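Side-chain contacts in 3,6-diketocamphane 1,6 monooxygenase (Pseudomonas putida, PDB 4UWM), which catalyses the FMNH2-dependent Baeyer-Villiger oxidation of a diketocamphane to a lactone during bacterial degradation of (-)-camphor: residues S40-E45 and K219-F224; A74-L79 and E197-G202; L80-P85 and Q114-H119. All blocks are in the same frame, centred on the assembly; numbering follows the deposited sequence. Where two conformers were deposited one is given.

Contact 1 (S40-E45 and K219-F224); sequences SMMISE and KPVSIF. With FMN (flavin mononucleotide), chain C.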
loop_
_atom_site.group_PDB
_atom_site.type_symbol
_atom_site.label_atom_id
_atom_site.label_comp_id
_atom_site.label_asym_id
_atom_site.label_seq_id
_atom_site.Cartn_x
_atom_site.Cartn_y
_atom_site.Cartn_z
ATOM N N SER A 40 2.574 -20.185 0.244
ATOM C CA SER A 40 2.659 -18.843 -0.330
ATOM C C SER A 40 1.306 -18.386 -0.857
ATOM O O SER A 40 0.475 -19.204 -1.251
ATOM C CB SER A 40 3.715 -18.790 -1.434
ATOM O OG SER A 40 3.375 -19.644 -2.501
ATOM N N MET A 41 1.085 -17.067 -0.847
ATOM C CA MET A 41 -0.085 -16.493 -1.498
ATOM C C MET A 41 0.376 -15.402 -2.450
ATOM O O MET A 41 1.014 -14.459 -2.020
ATOM C CB MET A 41 -1.056 -15.936 -0.457
ATOM C CG MET A 41 -2.311 -15.291 -1.063
ATOM S SD MET A 41 -3.318 -14.617 0.266
ATOM C CE MET A 41 -4.766 -14.024 -0.636
ATOM N N MET A 42 0.093 -15.586 -3.733
ATOM C CA MET A 42 0.405 -14.621 -4.789
ATOM C C MET A 42 -0.831 -13.743 -5.013
ATOM O O MET A 42 -1.953 -14.264 -5.070
ATOM C CB MET A 42 0.762 -15.352 -6.092
ATOM C CG MET A 42 2.091 -16.123 -6.016
ATOM S SD MET A 42 2.431 -17.016 -7.551
ATOM C CE MET A 42 3.885 -17.974 -7.070
ATOM N N ILE A 43 -0.633 -12.424 -5.149
ATOM C CA ILE A 43 -1.762 -11.494 -5.383
ATOM C C ILE A 43 -1.457 -10.628 -6.577
ATOM O O ILE A 43 -0.428 -9.938 -6.588
ATOM C CB ILE A 43 -2.073 -10.644 -4.130
ATOM C CG1 ILE A 43 -2.268 -11.575 -2.931
ATOM C CG2 ILE A 43 -3.298 -9.736 -4.367
ATOM C CD1 ILE A 43 -2.178 -10.949 -1.565
ATOM N N SER A 44 -2.338 -10.657 -7.571
ATOM C CA SER A 44 -2.101 -9.949 -8.828
ATOM C C SER A 44 -2.474 -8.460 -8.778
ATOM O O SER A 44 -3.056 -7.992 -7.810
ATOM C CB SER A 44 -2.792 -10.644 -10.003
ATOM O OG SER A 44 -2.338 -11.982 -10.127
ATOM N N GLU A 45 -2.130 -7.753 -9.853
ATOM C CA GLU A 45 -2.288 -6.304 -9.970
ATOM C C GLU A 45 -2.868 -5.912 -11.323
ATOM O O GLU A 45 -2.277 -6.224 -12.380
ATOM C CB GLU A 45 -0.911 -5.629 -9.751
ATOM C CG GLU A 45 -0.868 -4.108 -9.954
ATOM C CD GLU A 45 0.531 -3.544 -9.664
ATOM O OE1 GLU A 45 1.024 -3.744 -8.540
ATOM O OE2 GLU A 45 1.154 -2.936 -10.562
ATOM N N LYS A 219 12.704 -16.833 -10.117
ATOM C CA LYS A 219 11.738 -17.908 -9.931
ATOM C C LYS A 219 10.756 -17.928 -11.106
ATOM O O LYS A 219 10.131 -16.910 -11.401
ATOM C CB LYS A 219 11.031 -17.701 -8.587
ATOM C CG LYS A 219 9.847 -18.615 -8.302
ATOM C CD LYS A 219 9.228 -18.274 -6.946
ATOM C CE LYS A 219 8.053 -19.173 -6.609
ATOM N NZ LYS A 219 8.502 -20.570 -6.324
ATOM N N PRO A 220 10.627 -19.083 -11.810
ATOM C CA PRO A 220 9.669 -19.127 -12.909
ATOM C C PRO A 220 8.241 -19.491 -12.421
ATOM O O PRO A 220 8.070 -20.350 -11.560
ATOM C CB PRO A 220 10.251 -20.228 -13.815
ATOM C CG PRO A 220 10.866 -21.192 -12.837
ATOM C CD PRO A 220 11.413 -20.336 -11.713
ATOM N N VAL A 221 7.232 -18.823 -12.971
ATOM C CA VAL A 221 5.828 -19.102 -12.632
ATOM C C VAL A 221 5.119 -19.338 -13.959
ATOM O O VAL A 221 5.172 -18.506 -14.846
ATOM C CB VAL A 221 5.150 -17.920 -11.853
ATOM C CG1 VAL A 221 3.736 -18.299 -11.414
ATOM C CG2 VAL A 221 5.968 -17.527 -10.639
ATOM N N SER A 222 4.462 -20.487 -14.097
ATOM C CA SER A 222 3.748 -20.810 -15.321
ATOM C C SER A 222 2.265 -20.992 -15.031
ATOM O O SER A 222 1.894 -21.518 -13.983
ATOM C CB SER A 222 4.291 -22.115 -15.937
ATOM O OG SER A 222 5.684 -22.045 -16.225
ATOM N N ILE A 223 1.431 -20.545 -15.958
ATOM C CA ILE A 223 0.006 -20.854 -15.921
ATOM C C ILE A 223 -0.192 -22.121 -16.756
ATOM O O ILE A 223 0.185 -22.158 -17.925
ATOM C CB ILE A 223 -0.857 -19.709 -16.500
ATOM C CG1 ILE A 223 -0.434 -18.326 -15.952
ATOM C CG2 ILE A 223 -2.339 -19.989 -16.275
ATOM C CD1 ILE A 223 -0.700 -18.070 -14.477
ATOM N N PHE A 224 -0.761 -23.168 -16.160
ATOM C CA PHE A 224 -0.877 -24.433 -16.902
ATOM C C PHE A 224 -1.774 -24.279 -18.106
ATOM O O PHE A 224 -2.935 -23.882 -17.972
ATOM C CB PHE A 224 -1.367 -25.594 -16.049
ATOM C CG PHE A 224 -1.415 -26.904 -16.798
ATOM C CD1 PHE A 224 -0.238 -27.543 -17.181
ATOM C CD2 PHE A 224 -2.631 -27.494 -17.123
ATOM C CE1 PHE A 224 -0.273 -28.750 -17.868
ATOM C CE2 PHE A 224 -2.674 -28.698 -17.816
ATOM C CZ PHE A 224 -1.495 -29.326 -18.188
HETATM N N1 FMN C . 0.760 -12.321 -15.371
HETATM C C2 FMN C . 1.151 -12.095 -14.083
HETATM O O2 FMN C . 2.139 -11.363 -13.860
HETATM N N3 FMN C . 0.518 -12.636 -13.025
HETATM C C4 FMN C . -0.546 -13.437 -13.163
HETATM O O4 FMN C . -1.093 -13.913 -12.147
HETATM C C4A FMN C . -1.047 -13.737 -14.534
HETATM N N5 FMN C . -2.119 -14.532 -14.756
HETATM C C5A FMN C . -2.560 -14.794 -16.012
HETATM C C6 FMN C . -3.668 -15.624 -16.204
HETATM C C7 FMN C . -4.135 -15.905 -17.488
HETATM C C7M FMN C . -5.334 -16.803 -17.673
HETATM C C8 FMN C . -3.437 -15.308 -18.663
HETATM C C8M FMN C . -3.897 -15.575 -20.070
HETATM C C9 FMN C . -2.332 -14.482 -18.475
HETATM C C9A FMN C . -1.859 -14.199 -17.195
HETATM N N10 FMN C . -0.729 -13.362 -16.998
HETATM C C10 FMN C . -0.306 -13.112 -15.666
HETATM C "C1'" FMN C . -0.037 -12.750 -18.147
HETATM C "C2'" FMN C . 1.181 -13.556 -18.572
HETATM O "O2'" FMN C . 1.945 -13.854 -17.405
HETATM C "C3'" FMN C . 2.038 -12.767 -19.559
HETATM O "O3'" FMN C . 1.639 -13.121 -20.891
HETATM C "C4'" FMN C . 3.526 -13.044 -19.331
HETATM O "O4'" FMN C . 4.005 -12.283 -18.214
HETATM C "C5'" FMN C . 4.389 -12.763 -20.556
HETATM O "O5'" FMN C . 4.534 -14.017 -21.209
HETATM P P FMN C . 5.612 -14.310 -22.356
HETATM O O1P FMN C . 6.865 -13.573 -22.003
HETATM O O2P FMN C . 5.729 -15.799 -22.223
HETATM O O3P FMN C . 4.926 -13.825 -23.603
#

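Contact 2 (A74-L79 and E197-G202); sequences APMAHL and EIAVTG. With FMN (flavin mononucleotide), chain C.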
loop_
_atom_site.group_PDB
_atom_site.type_symbol
_atom_site.label_atom_id
_atom_site.label_comp_id
_atom_site.label_asym_id
_atom_site.label_seq_id
_atom_site.Cartn_x
_atom_site.Cartn_y
_atom_site.Cartn_z
ATOM N N ALA A 74 3.523 -12.647 -2.185
ATOM C CA ALA A 74 4.158 -12.022 -3.329
ATOM C C ALA A 74 3.145 -11.273 -4.159
ATOM O O ALA A 74 2.106 -11.836 -4.523
ATOM C CB ALA A 74 4.862 -13.064 -4.208
ATOM N N PRO A 75 3.457 -10.011 -4.509
ATOM C CA PRO A 75 2.727 -9.432 -5.624
ATOM C C PRO A 75 3.089 -10.208 -6.881
ATOM O O PRO A 75 4.282 -10.523 -7.115
ATOM C CB PRO A 75 3.256 -7.973 -5.685
ATOM C CG PRO A 75 4.613 -8.053 -5.089
ATOM C CD PRO A 75 4.548 -9.134 -4.030
ATOM N N MET A 76 2.090 -10.532 -7.690
ATOM C CA MET A 76 2.305 -11.341 -8.888
ATOM C C MET A 76 1.465 -10.833 -10.055
ATOM O O MET A 76 0.414 -11.420 -10.398
ATOM C CB MET A 76 1.999 -12.818 -8.595
ATOM C CG MET A 76 2.429 -13.788 -9.698
ATOM S SD MET A 76 4.210 -13.709 -9.987
ATOM C CE MET A 76 4.813 -14.274 -8.386
ATOM N N ALA A 77 1.902 -9.750 -10.700
ATOM C CA ALA A 77 3.196 -9.074 -10.466
ATOM C C ALA A 77 3.023 -7.570 -10.288
ATOM O O ALA A 77 2.083 -6.970 -10.835
ATOM C CB ALA A 77 4.088 -9.315 -11.681
ATOM N N HIS A 78 3.954 -6.926 -9.588
ATOM C CA HIS A 78 4.041 -5.464 -9.728
ATOM C C HIS A 78 4.399 -5.117 -11.164
ATOM O O HIS A 78 5.335 -5.692 -11.736
ATOM C CB HIS A 78 5.098 -4.883 -8.780
ATOM C CG HIS A 78 4.651 -4.754 -7.363
ATOM N ND1 HIS A 78 3.423 -4.225 -7.011
ATOM C CD2 HIS A 78 5.299 -5.011 -6.200
ATOM C CE1 HIS A 78 3.329 -4.199 -5.685
ATOM N NE2 HIS A 78 4.441 -4.691 -5.170
ATOM N N LEU A 79 3.650 -4.204 -11.756
ATOM C CA LEU A 79 3.890 -3.801 -13.130
ATOM C C LEU A 79 4.869 -2.608 -13.100
ATOM O O LEU A 79 4.484 -1.467 -12.872
ATOM C CB LEU A 79 2.578 -3.463 -13.851
ATOM C CG LEU A 79 1.561 -4.633 -13.796
ATOM C CD1 LEU A 79 0.300 -4.306 -14.563
ATOM C CD2 LEU A 79 2.199 -5.917 -14.355
ATOM N N GLU A 197 13.901 -12.460 -3.408
ATOM C CA GLU A 197 13.806 -13.357 -4.547
ATOM C C GLU A 197 12.781 -12.787 -5.528
ATOM O O GLU A 197 11.726 -12.313 -5.097
ATOM C CB GLU A 197 13.402 -14.761 -4.101
ATOM C CG GLU A 197 13.247 -15.736 -5.259
ATOM C CD GLU A 197 13.207 -17.191 -4.815
ATOM O OE1 GLU A 197 13.266 -17.442 -3.593
ATOM O OE2 GLU A 197 13.115 -18.070 -5.696
ATOM N N ILE A 198 13.103 -12.825 -6.819
ATOM C CA ILE A 198 12.283 -12.211 -7.865
ATOM C C ILE A 198 11.675 -13.306 -8.738
ATOM O O ILE A 198 12.364 -14.272 -9.087
ATOM C CB ILE A 198 13.109 -11.193 -8.693
ATOM C CG1 ILE A 198 13.454 -9.985 -7.813
ATOM C CG2 ILE A 198 12.415 -10.784 -9.978
ATOM C CD1 ILE A 198 14.366 -8.974 -8.472
ATOM N N ALA A 199 10.376 -13.170 -9.037
ATOM C CA ALA A 199 9.649 -14.105 -9.888
ATOM C C ALA A 199 9.095 -13.433 -11.126
ATOM O O ALA A 199 8.856 -12.225 -11.133
ATOM C CB ALA A 199 8.543 -14.779 -9.088
ATOM N N VAL A 200 8.935 -14.210 -12.201
ATOM C CA VAL A 200 8.258 -13.720 -13.404
ATOM C C VAL A 200 7.307 -14.813 -13.894
ATOM O O VAL A 200 7.523 -15.994 -13.640
ATOM C CB VAL A 200 9.216 -13.283 -14.544
ATOM C CG1 VAL A 200 10.209 -12.226 -14.075
ATOM C CG2 VAL A 200 9.937 -14.474 -15.158
ATOM N N THR A 201 6.221 -14.407 -14.548
ATOM C CA THR A 201 5.230 -15.350 -15.059
ATOM C C THR A 201 5.370 -15.453 -16.563
ATOM O O THR A 201 5.590 -14.452 -17.234
ATOM C CB THR A 201 3.770 -14.935 -14.738
ATOM O OG1 THR A 201 3.505 -13.644 -15.289
ATOM C CG2 THR A 201 3.519 -14.904 -13.245
ATOM N N GLY A 202 5.254 -16.674 -17.080
ATOM C CA GLY A 202 5.222 -16.902 -18.527
ATOM C C GLY A 202 3.894 -17.509 -18.976
ATOM O O GLY A 202 3.282 -18.312 -18.247
HETATM N N1 FMN C . 0.760 -12.321 -15.371
HETATM C C2 FMN C . 1.151 -12.095 -14.083
HETATM O O2 FMN C . 2.139 -11.363 -13.860
HETATM N N3 FMN C . 0.518 -12.636 -13.025
HETATM C C4 FMN C . -0.546 -13.437 -13.163
HETATM O O4 FMN C . -1.093 -13.913 -12.147
HETATM C C4A FMN C . -1.047 -13.737 -14.534
HETATM N N5 FMN C . -2.119 -14.532 -14.756
HETATM C C5A FMN C . -2.560 -14.794 -16.012
HETATM C C6 FMN C . -3.668 -15.624 -16.204
HETATM C C7 FMN C . -4.135 -15.905 -17.488
HETATM C C7M FMN C . -5.334 -16.803 -17.673
HETATM C C8 FMN C . -3.437 -15.308 -18.663
HETATM C C8M FMN C . -3.897 -15.575 -20.070
HETATM C C9 FMN C . -2.332 -14.482 -18.475
HETATM C C9A FMN C . -1.859 -14.199 -17.195
HETATM N N10 FMN C . -0.729 -13.362 -16.998
HETATM C C10 FMN C . -0.306 -13.112 -15.666
HETATM C "C1'" FMN C . -0.037 -12.750 -18.147
HETATM C "C2'" FMN C . 1.181 -13.556 -18.572
HETATM O "O2'" FMN C . 1.945 -13.854 -17.405
HETATM C "C3'" FMN C . 2.038 -12.767 -19.559
HETATM O "O3'" FMN C . 1.639 -13.121 -20.891
HETATM C "C4'" FMN C . 3.526 -13.044 -19.331
HETATM O "O4'" FMN C . 4.005 -12.283 -18.214
HETATM C "C5'" FMN C . 4.389 -12.763 -20.556
HETATM O "O5'" FMN C . 4.534 -14.017 -21.209
HETATM P P FMN C . 5.612 -14.310 -22.356
HETATM O O1P FMN C . 6.865 -13.573 -22.003
HETATM O O2P FMN C . 5.729 -15.799 -22.223
HETATM O O3P FMN C . 4.926 -13.825 -23.603
#

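Contact 3 (L80-P85 and Q114-H119); sequences LPHQHP and QASYMH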
loop_
_atom_site.group_PDB
_atom_site.type_symbol
_atom_site.label_atom_id
_atom_site.label_comp_id
_atom_site.label_asym_id
_atom_site.label_seq_id
_atom_site.Cartn_x
_atom_site.Cartn_y
_atom_site.Cartn_z
ATOM N N LEU A 80 6.141 -2.916 -13.303
ATOM C CA LEU A 80 7.226 -1.903 -13.195
ATOM C C LEU A 80 7.075 -0.654 -14.038
ATOM O O LEU A 80 7.458 0.421 -13.579
ATOM C CB LEU A 80 8.596 -2.544 -13.394
ATOM C CG LEU A 80 8.940 -3.771 -12.547
ATOM C CD1 LEU A 80 10.429 -4.078 -12.646
ATOM C CD2 LEU A 80 8.533 -3.625 -11.092
ATOM N N PRO A 81 6.498 -0.759 -15.258
ATOM C CA PRO A 81 6.322 0.474 -16.044
ATOM C C PRO A 81 5.346 1.507 -15.454
ATOM O O PRO A 81 5.308 2.650 -15.911
ATOM C CB PRO A 81 5.810 -0.042 -17.388
ATOM C CG PRO A 81 6.261 -1.470 -17.456
ATOM C CD PRO A 81 6.128 -1.953 -16.041
ATOM N N HIS A 82 4.591 1.131 -14.414
ATOM C CA HIS A 82 3.506 1.977 -13.922
ATOM C C HIS A 82 3.854 2.823 -12.665
ATOM O O HIS A 82 2.992 3.557 -12.167
ATOM C CB HIS A 82 2.254 1.107 -13.585
ATOM C CG HIS A 82 1.623 0.423 -14.762
ATOM N ND1 HIS A 82 0.577 -0.469 -14.618
ATOM C CD2 HIS A 82 1.899 0.469 -16.095
ATOM C CE1 HIS A 82 0.218 -0.924 -15.813
ATOM N NE2 HIS A 82 1.002 -0.369 -16.724
ATOM N N GLN A 83 5.084 2.703 -12.144
ATOM C CA GLN A 83 5.503 3.303 -10.864
ATOM C C GLN A 83 6.896 3.893 -10.988
ATOM O O GLN A 83 7.720 3.351 -11.746
ATOM C CB GLN A 83 5.613 2.220 -9.761
ATOM C CG GLN A 83 4.388 1.356 -9.555
ATOM C CD GLN A 83 4.316 0.754 -8.158
ATOM O OE1 GLN A 83 3.761 -0.332 -7.958
ATOM N NE2 GLN A 83 4.853 1.469 -7.187
ATOM N N HIS A 84 7.184 4.933 -10.204
ATOM C CA HIS A 84 8.570 5.355 -10.032
ATOM C C HIS A 84 9.332 4.255 -9.309
ATOM O O HIS A 84 8.913 3.818 -8.238
ATOM C CB HIS A 84 8.679 6.669 -9.242
ATOM C CG HIS A 84 10.022 7.294 -9.387
ATOM N ND1 HIS A 84 11.130 6.822 -8.722
ATOM C CD2 HIS A 84 10.469 8.250 -10.239
ATOM C CE1 HIS A 84 12.197 7.505 -9.104
ATOM N NE2 HIS A 84 11.822 8.379 -10.023
ATOM N N PRO A 85 10.470 3.799 -9.873
ATOM C CA PRO A 85 11.205 2.679 -9.295
ATOM C C PRO A 85 11.773 2.914 -7.904
ATOM O O PRO A 85 11.938 1.952 -7.173
ATOM C CB PRO A 85 12.377 2.455 -10.293
ATOM C CG PRO A 85 11.916 3.088 -11.556
ATOM C CD PRO A 85 11.035 4.220 -11.171
ATOM N N GLN A 114 -5.217 -0.978 -21.963
ATOM C CA GLN A 114 -6.039 0.066 -21.343
ATOM C C GLN A 114 -5.337 0.609 -20.091
ATOM O O GLN A 114 -5.350 1.805 -19.825
ATOM C CB GLN A 114 -7.434 -0.457 -20.968
ATOM C CG GLN A 114 -8.337 -0.860 -22.143
ATOM C CD GLN A 114 -8.852 0.338 -22.923
ATOM O OE1 GLN A 114 -8.094 1.003 -23.615
ATOM N NE2 GLN A 114 -10.151 0.617 -22.811
ATOM N N ALA A 115 -4.720 -0.291 -19.326
ATOM C CA ALA A 115 -3.966 0.105 -18.120
ATOM C C ALA A 115 -2.622 0.760 -18.468
ATOM O O ALA A 115 -2.224 1.739 -17.838
ATOM C CB ALA A 115 -3.751 -1.094 -17.206
ATOM N N SER A 116 -1.912 0.207 -19.454
ATOM C CA SER A 116 -0.686 0.841 -19.981
ATOM C C SER A 116 -0.916 2.307 -20.377
ATOM O O SER A 116 -0.119 3.196 -20.023
ATOM C CB SER A 116 -0.173 0.056 -21.191
ATOM O OG SER A 116 0.192 -1.262 -20.821
ATOM N N TYR A 117 -2.016 2.540 -21.104
ATOM C CA TYR A 117 -2.449 3.871 -21.541
ATOM C C TYR A 117 -2.622 4.830 -20.332
ATOM O O TYR A 117 -2.163 5.966 -20.375
ATOM C CB TYR A 117 -3.775 3.763 -22.297
ATOM C CG TYR A 117 -4.274 5.042 -22.946
ATOM C CD1 TYR A 117 -3.922 5.373 -24.274
ATOM C CD2 TYR A 117 -5.114 5.902 -22.255
ATOM C CE1 TYR A 117 -4.396 6.547 -24.873
ATOM C CE2 TYR A 117 -5.585 7.085 -22.833
ATOM C CZ TYR A 117 -5.232 7.400 -24.151
ATOM O OH TYR A 117 -5.733 8.581 -24.698
ATOM N N MET A 118 -3.296 4.368 -19.282
ATOM C CA MET A 118 -3.503 5.177 -18.063
ATOM C C MET A 118 -2.177 5.704 -17.523
ATOM O O MET A 118 -2.098 6.842 -17.033
ATOM C CB MET A 118 -4.203 4.374 -16.958
ATOM C CG MET A 118 -5.544 3.781 -17.329
ATOM S SD MET A 118 -6.246 2.680 -16.076
ATOM C CE MET A 118 -7.886 2.444 -16.745
ATOM N N HIS A 119 -1.150 4.876 -17.610
ATOM C CA HIS A 119 0.150 5.194 -17.085
ATOM C C HIS A 119 1.094 5.834 -18.124
ATOM O O HIS A 119 2.303 5.897 -17.919
ATOM C CB HIS A 119 0.756 3.959 -16.406
ATOM C CG HIS A 119 -0.094 3.422 -15.280
ATOM N ND1 HIS A 119 -1.097 2.495 -15.479
ATOM C CD2 HIS A 119 -0.120 3.723 -13.959
ATOM C CE1 HIS A 119 -1.678 2.215 -14.325
ATOM N NE2 HIS A 119 -1.111 2.956 -13.387
HETATM O O HOH W 1 1.381 -2.174 -18.709
#

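Contact 1 (S40-E45 and K219-F224)
Just beyond the point where Met42 meets Val221, the flat isoalloxazine of FMN lies with Ile223 over one face and Ser44 displaced to the other side of its plane. In the conformer described here, Ile223 lies over the rim of the flavin, CD1 just beyond FMN N5 (3.8 Å) and CG1 over FMN C5A. Ser44 OG approaches the pyrimidine edge at FMN O4 (3.1 Å), well out of the ring plane. The protein contact itself joins two strands of the TIM barrel that are not neighbours in the sheet. Met42 and Val221 reach toward each other across the interior and touch tip to tip, CE to CG2, at 4.2 Å. With CG anti to the carbonyl carbon (chi1 -68°) and the chain extended beyond it, Met42 carries its methyl about halfway to the other strand. Lys219 adds its aliphatic CE, 4.4 Å from Met42 CE, while its NZ turns to Arg252 O. Thr201 and Met76 pack around this apolar layer. The chemistry divides accordingly: aliphatic carbons meet without directional bonds, while polar ends turn elsewhere, Lys219 NZ to Arg252 and Ser44 OG, in one conformer, to hydrogen-bonding distance of both FMN O4 and Met76 O.

Contact 2 (A74-L79 and E197-G202)
Met76 and Thr201 pack across the interior of the TIM barrel that carries FMN in this bacterial luciferase relative. Strand 105-108 lies between their strands in the sheet, so the contact is made by side chains alone. The peptide between Met76 and Ala77 is cis, an unusual non-prolyl linkage at the break in strand 72-79, and it falls beside the flavin.

The tight part is the hooked Met76 chain. Its CG stands anti to the backbone N (chi1 -169°), and bends at chi2 and chi3 bring the thioether round to the side chains of strand 198-202. SD comes 3.5 Å from Thr201 CG2, the two side chains sliding past each other in opposite directions, and the terminal CE rests 3.8 Å from Ala199 CB. Val221 touches all three residues from strand 219-223. Both Met76 and Thr201 have a second conformer, so this packing describes one of the deposited states.

Away from this knot the two segments diverge. Ala77 CB lies 3.6 Å from FMN O2 without reaching segment 197-202. At the other end, Glu197 is exposed and forms a salt bridge with Arg252, while Val200 has its CB directed away and packs on Ile107.

FMN bridges the segments with polar bonds. Its N3 donates to Met76 O at 2.9 Å (N-H...O angle 143°), and the ribityl O4' donates to Thr201 O over the same distance. Thr201 OG1, placed between its backbone N and carbonyl carbon, lies 2.6 Å from FMN O2' and 3.0 Å from FMN O2.

Contact 3 (L80-P85 and Q114-H119)
His82, closing a short 3-10 turn, and His119, just past a helix end, bring their CA atoms to 5.6 Å where the turn after strand 72-79 meets the end of helix 113-118, both beyond the C-terminal ends of TIM-barrel strands. Their imidazoles form an offset stack, with centroids 3.8 Å apart and planes only 4° from parallel. His119 ND1 lies over the centre of the His82 ring, and His82 CG over that of His119; His82 CB adds a CH-pi contact to the same His119 face. The His119 ring is fixed within its own segment: ND1 donates to Ala115 O at 2.7 Å, fairly straight at 161°, although the donor stands above the carbonyl plane. This bond sets the rotation of the ring and places the proton on ND1. Were His119 replaced by an alanine, the His82 ring would probably lose its stacking partner and turn more easily, and Ala115 O would lose its side-chain donor. Close by, the second subunit packs against Gln83, His84 and Tyr117, so the stack borders the dimer interface. One ordered water links His82 to the helix, 2.7 Å from His82 NE2 and 2.6 Å from Ser116 OG.

In the fold
From the N terminus, strand 40-43 opens the longest of the three loops, which contact 1 closes when strand 219-223 arrives. Within it, strand 72-79 begins a second loop, completed by contact 2 at strand 198-202; inside that, residues 80-85 and 114-119 close the short loop of contact 3 around helix 85-98 and strand 105-108. The three are thus fully nested, and none cross. Contacts 1 and 2 are parts of one packed barrel interior, their centres about 7 Å apart: 40-43 neighbours 72-79, 198-202 neighbours 219-223, and both contacts reach FMN. Contact 3 stands apart, its centre about 15 Å from that of contact 2, joining loop and helix near the subunit interface.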